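Local coordinates for Alr4995 protein (Nostoc sp., PDB 6LRF) that acts as a bifunctional arginine dihydrolase and ornithine cyclodeaminase, known as AgrE, at residues Leu8-Pro12 with Trp41-Tyr45; Ile21-Met25 with Glu164-His168; Glu344-Ser348 with Val435-Gly439; Val474-Ala478 with Leu686-Leu691. One frame throughout, in Å; residues are numbered along the deposited sequence.

In the fold
Contacts 1, 3 and 4 are buried; contact 2 is only partly so. Contact 2 lies at the subunit boundary, which contact 4 reaches through Glu-475. Contacts 1 and 2 belong to the N-terminal region related to the guanidino-group-modifying enzymes, yet hold different elements: contact 1 sets a helix on the end of a strand and the loop that follows, contact 2 ties two loops. Contact 3 joins a helix to a loop between strands, and contact 4 packs two helices of the Rossmann region. The chemistry shifts accordingly: indole with proline and selenomethionine, an indole hydrogen bond, crowded carboxylates beside valine, and aliphatic packing. Arg-165 of contact 2 forms a salt bridge with Glu-475, a contact 4 residue, of the second subunit.

Contact 1: residues Leu8-Pro12 with Trp41-Tyr45; sequences LMCPP and WQGLY
Trp-41 lies sandwiched between the prolines and the selenomethionine Met-9 of Leu8-Pro12, inside a beta-alpha-beta crossover in which helix 34-49 links the parallel strands 6-9 and 53-56 of the GME-type domain. The tight part is the indole. Pro-12 CD sits over its five-membered ring, 3.6 Å from the centroid, and Pro-11 CA over the six-membered ring, 3.8 Å from that centroid, making two CH-pi contacts on one face. Met-9 makes a Met-aromatic contact from the other side, SE approaching obliquely: its chain, bent at chi3 (64°), carries CE to 3.5 Å from Trp-41 CE2 and 3.7 Å from Leu-44 CD2. With CG anti to the backbone N (chi1 -172°), Trp-41 is carried toward the prolines. An alanine in place of Trp-41 is likely to open a gap between the prolines and Met-9 and to deprive the bridging water of its indole donor. Met-9 is less closely packed on Tyr-45, which is partly exposed; Met-9 SE lies at the edge of that phenol, 4.2 Å from Tyr-45 CD1. A water lies at the indole edge, in its plane, accepting from Trp-41 NE1 at 3.2 Å and Cys-10 N at 3.0 Å.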
# COMPACT_ATOMS: atom_id res chain seq x y z
N LEU B 8 -19.94 -36.19 -43.31
CA LEU B 8 -20.97 -36.81 -42.49
C LEU B 8 -21.66 -35.77 -41.63
O LEU B 8 -20.98 -34.97 -40.98
CB LEU B 8 -20.35 -37.87 -41.61
CG LEU B 8 -21.29 -38.57 -40.65
CD1 LEU B 8 -22.30 -39.35 -41.47
CD2 LEU B 8 -20.47 -39.46 -39.77
N MSE B 9 -22.99 -35.75 -41.63
CA MSE B 9 -23.75 -34.86 -40.75
C MSE B 9 -24.84 -35.62 -40.02
O MSE B 9 -25.00 -36.83 -40.19
CB MSE B 9 -24.35 -33.70 -41.52
CG MSE B 9 -23.32 -32.81 -42.17
SE MSE B 9 -24.04 -31.20 -43.05
CE MSE B 9 -24.79 -30.27 -41.48
N CYS B 10 -25.59 -34.92 -39.19
CA CYS B 10 -26.68 -35.55 -38.48
C CYS B 10 -27.73 -34.50 -38.18
O CYS B 10 -27.44 -33.50 -37.50
CB CYS B 10 -26.19 -36.23 -37.20
SG CYS B 10 -27.48 -37.04 -36.24
N PRO B 11 -28.95 -34.70 -38.71
CA PRO B 11 -30.04 -33.74 -38.59
C PRO B 11 -30.48 -33.52 -37.14
O PRO B 11 -30.38 -34.42 -36.31
CB PRO B 11 -31.16 -34.37 -39.44
CG PRO B 11 -30.85 -35.83 -39.44
CD PRO B 11 -29.35 -35.91 -39.46
N PRO B 12 -30.95 -32.30 -36.84
CA PRO B 12 -31.30 -31.87 -35.48
C PRO B 12 -32.65 -32.38 -34.97
O PRO B 12 -33.29 -31.64 -34.22
CB PRO B 12 -31.33 -30.34 -35.59
CG PRO B 12 -31.67 -30.09 -37.01
CD PRO B 12 -31.02 -31.18 -37.80
N TRP B 41 -29.59 -25.49 -39.53
CA TRP B 41 -28.94 -26.73 -39.94
C TRP B 41 -29.14 -26.97 -41.43
O TRP B 41 -28.18 -27.25 -42.16
CB TRP B 41 -29.47 -27.92 -39.15
CG TRP B 41 -28.70 -29.19 -39.39
CD1 TRP B 41 -27.62 -29.64 -38.69
CD2 TRP B 41 -28.94 -30.16 -40.42
NE1 TRP B 41 -27.17 -30.83 -39.21
CE2 TRP B 41 -27.97 -31.18 -40.27
CE3 TRP B 41 -29.88 -30.27 -41.45
CZ2 TRP B 41 -27.91 -32.29 -41.11
CZ3 TRP B 41 -29.82 -31.38 -42.29
CH2 TRP B 41 -28.84 -32.38 -42.11
N GLN B 42 -30.39 -26.85 -41.89
CA GLN B 42 -30.72 -27.05 -43.30
C GLN B 42 -29.92 -26.09 -44.18
O GLN B 42 -29.44 -26.47 -45.24
CB GLN B 42 -32.22 -26.86 -43.54
CG GLN B 42 -33.07 -28.02 -43.03
CD GLN B 42 -32.95 -29.26 -43.91
OE1 GLN B 42 -32.63 -29.16 -45.10
NE2 GLN B 42 -33.22 -30.43 -43.32
N GLY B 43 -29.75 -24.86 -43.71
CA GLY B 43 -28.95 -23.89 -44.45
C GLY B 43 -27.54 -24.39 -44.70
O GLY B 43 -27.03 -24.29 -45.82
N LEU B 44 -26.91 -24.91 -43.65
CA LEU B 44 -25.57 -25.50 -43.76
C LEU B 44 -25.58 -26.72 -44.68
O LEU B 44 -24.78 -26.83 -45.62
CB LEU B 44 -25.06 -25.91 -42.37
CG LEU B 44 -23.71 -26.61 -42.36
CD1 LEU B 44 -22.66 -25.74 -43.04
CD2 LEU B 44 -23.32 -26.93 -40.92
N TYR B 45 -26.51 -27.62 -44.39
CA TYR B 45 -26.74 -28.82 -45.17
C TYR B 45 -26.89 -28.49 -46.65
O TYR B 45 -26.19 -29.07 -47.50
CB TYR B 45 -27.98 -29.53 -44.63
CG TYR B 45 -28.32 -30.82 -45.33
CD1 TYR B 45 -27.38 -31.83 -45.46
CD2 TYR B 45 -29.59 -31.03 -45.85
CE1 TYR B 45 -27.69 -33.01 -46.09
CE2 TYR B 45 -29.91 -32.21 -46.49
CZ TYR B 45 -28.96 -33.20 -46.61
OH TYR B 45 -29.28 -34.38 -47.24
O HOH W 1 -24.50 -32.27 -38.32

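Contact 2: residues Ile21-Met25 with Glu164-His168; sequences INPWM and ERFYH
Trp-24 and Arg-165 make the one clear hydrogen bond between these two loops. Trp-24 NE1 donates to Arg-165 O over 2.7 Å and nearly straight (167°); the oxygen lies in the plane of the indole, while the donor is tilted 18° from the carbonyl plane. A phenylalanine in place of Trp-24 would probably leave Arg-165 O without the indole N-H and the loops without their direct polar tie.

Stacking comes next. Asn-22 CB sits over the centre of the Tyr-167 ring, 3.8 Å from its centroid, in a CH-pi contact, and the amide lies almost flat against the phenol. Chi1 of 64° puts the Tyr-167 ring between its own backbone N and carbonyl carbon. Asn-22 ND2 and Tyr-167 OH do not bond each other; they bond Ala-258 O and Gly-259 O, so both groups are tied to the same neighbouring loop.

Van der Waals contact fills the remainder: Pro-23 CG packs 3.3 Å from the carbonyl oxygen Glu-164 O, and Trp-24 CD1 meets Tyr-167 CE1 at 4.1 Å.

Arg-165 is salt-bridged within its own chain to Asp-163 and Glu-210, and also to Glu-475 of the second subunit, whose Trp-479 meets Trp-24 edge-to-face. The contact joins the loop between strand 6-9 and helix 34-49 to the loop between strands 155-160 and 173-175, both in the GME-type region, with helix 467-486 of the second subunit alongside.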
# COMPACT_ATOMS: atom_id res chain seq x y z
N ILE B 21 -21.96 -29.38 -20.16
CA ILE B 21 -20.65 -30.03 -20.15
C ILE B 21 -19.57 -29.14 -20.77
O ILE B 21 -18.40 -29.52 -20.81
CB ILE B 21 -20.65 -31.39 -20.91
CG1 ILE B 21 -21.11 -31.20 -22.36
CG2 ILE B 21 -21.51 -32.42 -20.18
CD1 ILE B 21 -20.89 -32.42 -23.26
N ASN B 22 -19.96 -27.97 -21.28
CA ASN B 22 -19.00 -26.94 -21.68
C ASN B 22 -19.58 -25.54 -21.37
O ASN B 22 -20.79 -25.40 -21.23
CB ASN B 22 -18.61 -27.08 -23.17
CG ASN B 22 -19.73 -26.70 -24.14
OD1 ASN B 22 -20.16 -25.55 -24.19
ND2 ASN B 22 -20.16 -27.66 -24.96
N PRO B 23 -18.70 -24.52 -21.23
CA PRO B 23 -19.17 -23.20 -20.76
C PRO B 23 -20.21 -22.52 -21.65
O PRO B 23 -21.00 -21.73 -21.14
CB PRO B 23 -17.87 -22.37 -20.71
CG PRO B 23 -16.91 -23.09 -21.61
CD PRO B 23 -17.24 -24.54 -21.42
N TRP B 24 -20.21 -22.80 -22.95
CA TRP B 24 -21.18 -22.18 -23.84
C TRP B 24 -22.61 -22.67 -23.59
O TRP B 24 -23.58 -22.03 -24.02
CB TRP B 24 -20.81 -22.45 -25.29
CG TRP B 24 -19.50 -21.89 -25.70
CD1 TRP B 24 -18.29 -22.52 -25.64
CD2 TRP B 24 -19.25 -20.60 -26.26
NE1 TRP B 24 -17.30 -21.69 -26.13
CE2 TRP B 24 -17.87 -20.51 -26.51
CE3 TRP B 24 -20.07 -19.50 -26.57
CZ2 TRP B 24 -17.28 -19.36 -27.06
CZ3 TRP B 24 -19.48 -18.36 -27.11
CH2 TRP B 24 -18.10 -18.30 -27.35
N MSE B 25 -22.74 -23.81 -22.90
CA MSE B 25 -24.04 -24.39 -22.58
C MSE B 25 -24.66 -23.80 -21.32
O MSE B 25 -25.81 -24.09 -21.00
CB MSE B 25 -23.93 -25.91 -22.38
CG MSE B 25 -23.89 -26.72 -23.67
SE MSE B 25 -23.78 -28.66 -23.32
CE MSE B 25 -23.68 -29.30 -25.18
N GLU B 164 -10.89 -22.34 -21.64
CA GLU B 164 -12.02 -23.25 -21.53
C GLU B 164 -13.15 -22.96 -22.54
O GLU B 164 -13.95 -23.84 -22.84
CB GLU B 164 -12.57 -23.22 -20.11
CG GLU B 164 -13.55 -24.33 -19.81
CD GLU B 164 -14.35 -24.07 -18.54
OE1 GLU B 164 -14.25 -22.95 -17.99
OE2 GLU B 164 -15.07 -25.00 -18.11
N ARG B 165 -13.20 -21.74 -23.07
CA ARG B 165 -14.18 -21.42 -24.11
C ARG B 165 -13.88 -22.20 -25.39
O ARG B 165 -14.79 -22.63 -26.10
CB ARG B 165 -14.20 -19.92 -24.39
CG ARG B 165 -14.76 -19.07 -23.25
CD ARG B 165 -14.57 -17.59 -23.52
NE ARG B 165 -13.15 -17.24 -23.59
CZ ARG B 165 -12.67 -16.18 -24.22
NH1 ARG B 165 -13.49 -15.34 -24.85
NH2 ARG B 165 -11.36 -15.95 -24.23
N PHE B 166 -12.59 -22.37 -25.67
CA PHE B 166 -12.16 -23.08 -26.86
C PHE B 166 -11.62 -24.43 -26.43
O PHE B 166 -10.41 -24.69 -26.46
CB PHE B 166 -11.14 -22.23 -27.63
CG PHE B 166 -11.62 -20.82 -27.86
CD1 PHE B 166 -12.58 -20.55 -28.83
CD2 PHE B 166 -11.14 -19.77 -27.08
CE1 PHE B 166 -13.04 -19.25 -29.03
CE2 PHE B 166 -11.59 -18.47 -27.28
CZ PHE B 166 -12.54 -18.21 -28.26
N TYR B 167 -12.58 -25.26 -26.01
CA TYR B 167 -12.35 -26.54 -25.35
C TYR B 167 -12.05 -27.68 -26.33
O TYR B 167 -11.52 -28.72 -25.94
CB TYR B 167 -13.57 -26.89 -24.47
CG TYR B 167 -14.86 -27.09 -25.26
CD1 TYR B 167 -15.60 -26.01 -25.73
CD2 TYR B 167 -15.33 -28.38 -25.54
CE1 TYR B 167 -16.78 -26.21 -26.45
CE2 TYR B 167 -16.50 -28.58 -26.26
CZ TYR B 167 -17.22 -27.49 -26.72
OH TYR B 167 -18.39 -27.69 -27.44
N HIS B 168 -12.42 -27.48 -27.60
CA HIS B 168 -12.01 -28.38 -28.68
C HIS B 168 -11.06 -27.65 -29.61
O HIS B 168 -11.17 -26.44 -29.81
CB HIS B 168 -13.21 -28.90 -29.49
CG HIS B 168 -13.92 -30.05 -28.86
ND1 HIS B 168 -15.25 -30.34 -29.13
CD2 HIS B 168 -13.50 -31.01 -28.00
CE1 HIS B 168 -15.61 -31.41 -28.45
NE2 HIS B 168 -14.57 -31.84 -27.75

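Contact 3: residues Glu344-Ser348 with Val435-Gly439; sequences EEIIS and VDVLG
Glu-344 reaches from its helix along the flank of Val-437 to the carboxylate of Asp-436. Its CB lies 3.9 Å from Val-437 CG1, and its CG passes the same methyl a little farther off. With CG anti to its carbonyl carbon (chi1 -66°) and the chain extended beyond, the carboxylate arrives across Asp-436 at about a right angle. There Glu-344 OE2 comes to 3.4 Å from Asp-436 CA and 3.7 Å from Asp-436 OD2; the two carboxylates, their planes 54° apart, would probably repel each other if both are ionised. Asp-379 adds a further nearby carboxylate; Arg-555 offers Glu-344 OE1 a long, weak ion pair, and His-340 hydrogen-bonds Asp-436 OD2.

The elements joined are helix 340-352 and the loop linking strand 432-435 to strand 440-442, the latter an outermost strand of a seven-stranded mixed sheet. Val-437 packs against the helix: CG2 meets Ile-347 CG2 at 3.8 Å, and CG1 lies 3.7 Å from Ser-348 OG. Asp-436 OD1 steadies the loop by accepting from Val-437 N at 2.6 Å, on the anti side of the carboxylate. On the helix, Glu-344 O is gripped twice, Ser-348 OG (2.9 Å) and Ser-348 N arriving from opposite faces of the carbonyl plane.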
# COMPACT_ATOMS: atom_id res chain seq x y z
N GLU B 344 11.71 -32.14 -19.98
CA GLU B 344 12.86 -31.65 -19.23
C GLU B 344 12.45 -30.61 -18.20
O GLU B 344 12.98 -30.57 -17.07
CB GLU B 344 13.89 -31.05 -20.16
CG GLU B 344 14.54 -32.05 -21.09
CD GLU B 344 15.60 -31.40 -21.96
OE1 GLU B 344 15.24 -30.54 -22.81
OE2 GLU B 344 16.78 -31.74 -21.76
N GLU B 345 11.52 -29.75 -18.58
CA GLU B 345 11.05 -28.73 -17.67
C GLU B 345 10.35 -29.38 -16.46
O GLU B 345 10.59 -28.99 -15.30
CB GLU B 345 10.11 -27.79 -18.41
CG GLU B 345 9.75 -26.54 -17.63
CD GLU B 345 10.61 -25.34 -17.98
OE1 GLU B 345 10.94 -25.15 -19.19
OE2 GLU B 345 10.95 -24.57 -17.05
N ILE B 346 9.53 -30.39 -16.72
CA ILE B 346 8.82 -31.12 -15.67
C ILE B 346 9.78 -31.86 -14.75
O ILE B 346 9.69 -31.74 -13.52
CB ILE B 346 7.81 -32.13 -16.27
CG1 ILE B 346 6.66 -31.40 -16.97
CG2 ILE B 346 7.29 -33.09 -15.21
CD1 ILE B 346 5.86 -32.28 -17.93
N ILE B 347 10.69 -32.62 -15.33
CA ILE B 347 11.63 -33.40 -14.53
C ILE B 347 12.53 -32.48 -13.68
O ILE B 347 12.84 -32.82 -12.53
CB ILE B 347 12.48 -34.30 -15.44
CG1 ILE B 347 11.57 -35.28 -16.19
CG2 ILE B 347 13.53 -35.07 -14.64
CD1 ILE B 347 10.72 -36.13 -15.27
N SER B 348 12.89 -31.32 -14.21
CA SER B 348 13.66 -30.35 -13.43
C SER B 348 12.90 -29.91 -12.18
O SER B 348 13.47 -29.80 -11.11
CB SER B 348 14.01 -29.11 -14.27
OG SER B 348 14.93 -29.45 -15.29
N VAL B 435 24.11 -31.75 -19.25
CA VAL B 435 22.99 -31.34 -20.10
C VAL B 435 21.87 -32.35 -19.89
O VAL B 435 22.10 -33.41 -19.28
CB VAL B 435 23.35 -31.28 -21.59
CG1 VAL B 435 24.47 -30.28 -21.84
CG2 VAL B 435 23.74 -32.67 -22.10
N ASP B 436 20.68 -32.04 -20.38
CA ASP B 436 19.51 -32.90 -20.19
C ASP B 436 19.19 -33.03 -18.70
O ASP B 436 19.56 -32.16 -17.90
CB ASP B 436 19.74 -34.27 -20.84
CG ASP B 436 18.45 -34.94 -21.31
OD1 ASP B 436 17.63 -35.36 -20.45
OD2 ASP B 436 18.25 -35.06 -22.54
N VAL B 437 18.48 -34.09 -18.31
CA VAL B 437 17.96 -34.19 -16.95
C VAL B 437 18.15 -35.58 -16.35
O VAL B 437 17.54 -35.92 -15.34
CB VAL B 437 16.44 -33.83 -16.89
CG1 VAL B 437 16.21 -32.35 -17.26
CG2 VAL B 437 15.62 -34.74 -17.81
N LEU B 438 19.00 -36.39 -16.96
CA LEU B 438 19.33 -37.70 -16.41
C LEU B 438 20.42 -37.63 -15.35
O LEU B 438 21.26 -36.73 -15.37
CB LEU B 438 19.78 -38.65 -17.53
CG LEU B 438 18.75 -38.98 -18.59
CD1 LEU B 438 19.39 -39.81 -19.70
CD2 LEU B 438 17.60 -39.71 -17.94
N GLY B 439 20.39 -38.57 -14.42
CA GLY B 439 21.47 -38.74 -13.47
C GLY B 439 21.64 -37.56 -12.54
O GLY B 439 22.76 -37.18 -12.20

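Contact 4: residues Val474-Ala478 with Leu686-Leu691; sequences VEQVA and LLTQQL
Val-474 and Ala-478, one turn apart, form a ridge on helix 467-486 that settles between two ridges of helix 680-694, Leu-686 with Gln-690 on one flank and Leu-687 with Leu-691 on the other. The helix segments approach to 9.2 Å between axes and cross at -58°.

At one end the bump is Val-474 CG1, which stands anti to its own backbone N (chi1 158°) and drops onto the backbone of the other helix, 3.7 Å from Leu-687 N. The walls of its hollow are Leu-686 CB, at 3.9 Å from Val-474 CG1, and Gln-690 CB. One turn on, Ala-478 presents a small methyl, which probably allows the close approach of the Ala-478 and Leu-691 backbones: Ala-478 CB lies 3.6 Å from Gln-690 CG, with Leu-691 CG also in contact. Leu-687 answers as a bump in the reverse direction, its CD1 lodged 3.8 Å from Ala-478 CA and 4.3 Å from Val-477 CG1. Leu-691 CD2 covers Ala-478 O at 3.7 Å.

Toward the partly exposed margin the amide end of Gln-690, bent at chi2 (69°), packs on the methylene of Glu-475, NE2 3.3 Å from Glu-475 CG, without pairing with its carboxylate. Glu-475 OE2 forms a salt bridge with Arg-165 of the second subunit.

Helix 505-513 contributes Leu-511 against Leu-687 and Leu-691 on the buried side. This is ridges-into-grooves packing in a Rossmann fold with strand order 3-2-1-4-5-6, uniting the helix before the first strand, 491-495, with the helix after the last, 673-677.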
# COMPACT_ATOMS: atom_id res chain seq x y z
N VAL B 474 -2.14 11.00 -19.43
CA VAL B 474 -1.77 10.39 -20.70
C VAL B 474 -2.09 11.32 -21.85
O VAL B 474 -1.32 11.43 -22.81
CB VAL B 474 -2.49 9.03 -20.90
CG1 VAL B 474 -2.55 8.66 -22.37
CG2 VAL B 474 -1.78 7.97 -20.11
N GLU B 475 -3.22 12.02 -21.75
CA GLU B 475 -3.60 12.96 -22.78
C GLU B 475 -2.58 14.09 -22.90
O GLU B 475 -2.20 14.50 -24.00
CB GLU B 475 -4.99 13.53 -22.52
CG GLU B 475 -5.59 14.19 -23.75
CD GLU B 475 -7.01 14.72 -23.54
OE1 GLU B 475 -7.47 14.82 -22.37
OE2 GLU B 475 -7.67 15.03 -24.56
N GLN B 476 -2.11 14.59 -21.76
CA GLN B 476 -1.11 15.65 -21.78
C GLN B 476 0.23 15.14 -22.28
O GLN B 476 0.86 15.80 -23.11
CB GLN B 476 -0.99 16.29 -20.40
CG GLN B 476 -2.32 16.91 -19.95
CD GLN B 476 -2.36 17.28 -18.47
OE1 GLN B 476 -1.38 17.11 -17.75
NE2 GLN B 476 -3.52 17.76 -18.02
N VAL B 477 0.66 13.96 -21.83
CA VAL B 477 1.93 13.38 -22.28
C VAL B 477 1.92 13.03 -23.77
O VAL B 477 2.91 13.28 -24.47
CB VAL B 477 2.30 12.12 -21.46
CG1 VAL B 477 3.60 11.54 -21.95
CG2 VAL B 477 2.45 12.46 -19.99
N ALA B 478 0.82 12.47 -24.27
CA ALA B 478 0.71 12.11 -25.69
C ALA B 478 0.87 13.33 -26.57
O ALA B 478 1.53 13.29 -27.61
CB ALA B 478 -0.63 11.42 -25.99
N LEU B 686 -2.89 3.14 -23.17
CA LEU B 686 -3.57 4.41 -23.38
C LEU B 686 -2.75 5.39 -24.20
O LEU B 686 -3.28 6.08 -25.06
CB LEU B 686 -3.90 5.04 -22.04
CG LEU B 686 -4.84 4.26 -21.14
CD1 LEU B 686 -4.82 4.85 -19.74
CD2 LEU B 686 -6.23 4.30 -21.74
N LEU B 687 -1.46 5.47 -23.89
CA LEU B 687 -0.57 6.38 -24.59
C LEU B 687 -0.56 6.09 -26.08
O LEU B 687 -0.63 7.01 -26.91
CB LEU B 687 0.85 6.30 -24.02
CG LEU B 687 1.88 7.18 -24.71
CD1 LEU B 687 1.59 8.66 -24.44
CD2 LEU B 687 3.28 6.81 -24.24
N THR B 688 -0.47 4.81 -26.44
CA THR B 688 -0.45 4.45 -27.87
C THR B 688 -1.84 4.66 -28.51
O THR B 688 -1.93 5.09 -29.67
CB THR B 688 0.02 3.00 -28.09
OG1 THR B 688 -0.52 2.15 -27.07
CG2 THR B 688 1.56 2.92 -28.05
N GLN B 689 -2.90 4.37 -27.77
CA GLN B 689 -4.25 4.66 -28.24
C GLN B 689 -4.39 6.16 -28.44
O GLN B 689 -4.91 6.61 -29.46
CB GLN B 689 -5.30 4.17 -27.25
CG GLN B 689 -5.49 2.67 -27.24
CD GLN B 689 -6.23 2.21 -26.00
OE1 GLN B 689 -6.00 1.10 -25.49
NE2 GLN B 689 -7.12 3.06 -25.50
N GLN B 690 -3.91 6.93 -27.48
CA GLN B 690 -4.04 8.38 -27.54
C GLN B 690 -3.21 9.00 -28.65
O GLN B 690 -3.57 10.04 -29.21
CB GLN B 690 -3.67 8.99 -26.20
CG GLN B 690 -4.13 10.41 -26.04
CD GLN B 690 -5.63 10.54 -25.92
OE1 GLN B 690 -6.35 9.54 -25.87
NE2 GLN B 690 -6.12 11.77 -25.88
N LEU B 691 -2.09 8.37 -28.99
CA LEU B 691 -1.22 8.86 -30.06
C LEU B 691 -1.82 8.60 -31.43
O LEU B 691 -1.48 9.26 -32.41
CB LEU B 691 0.16 8.22 -29.99
CG LEU B 691 1.11 8.81 -28.96
CD1 LEU B 691 2.20 7.81 -28.67
CD2 LEU B 691 1.70 10.10 -29.48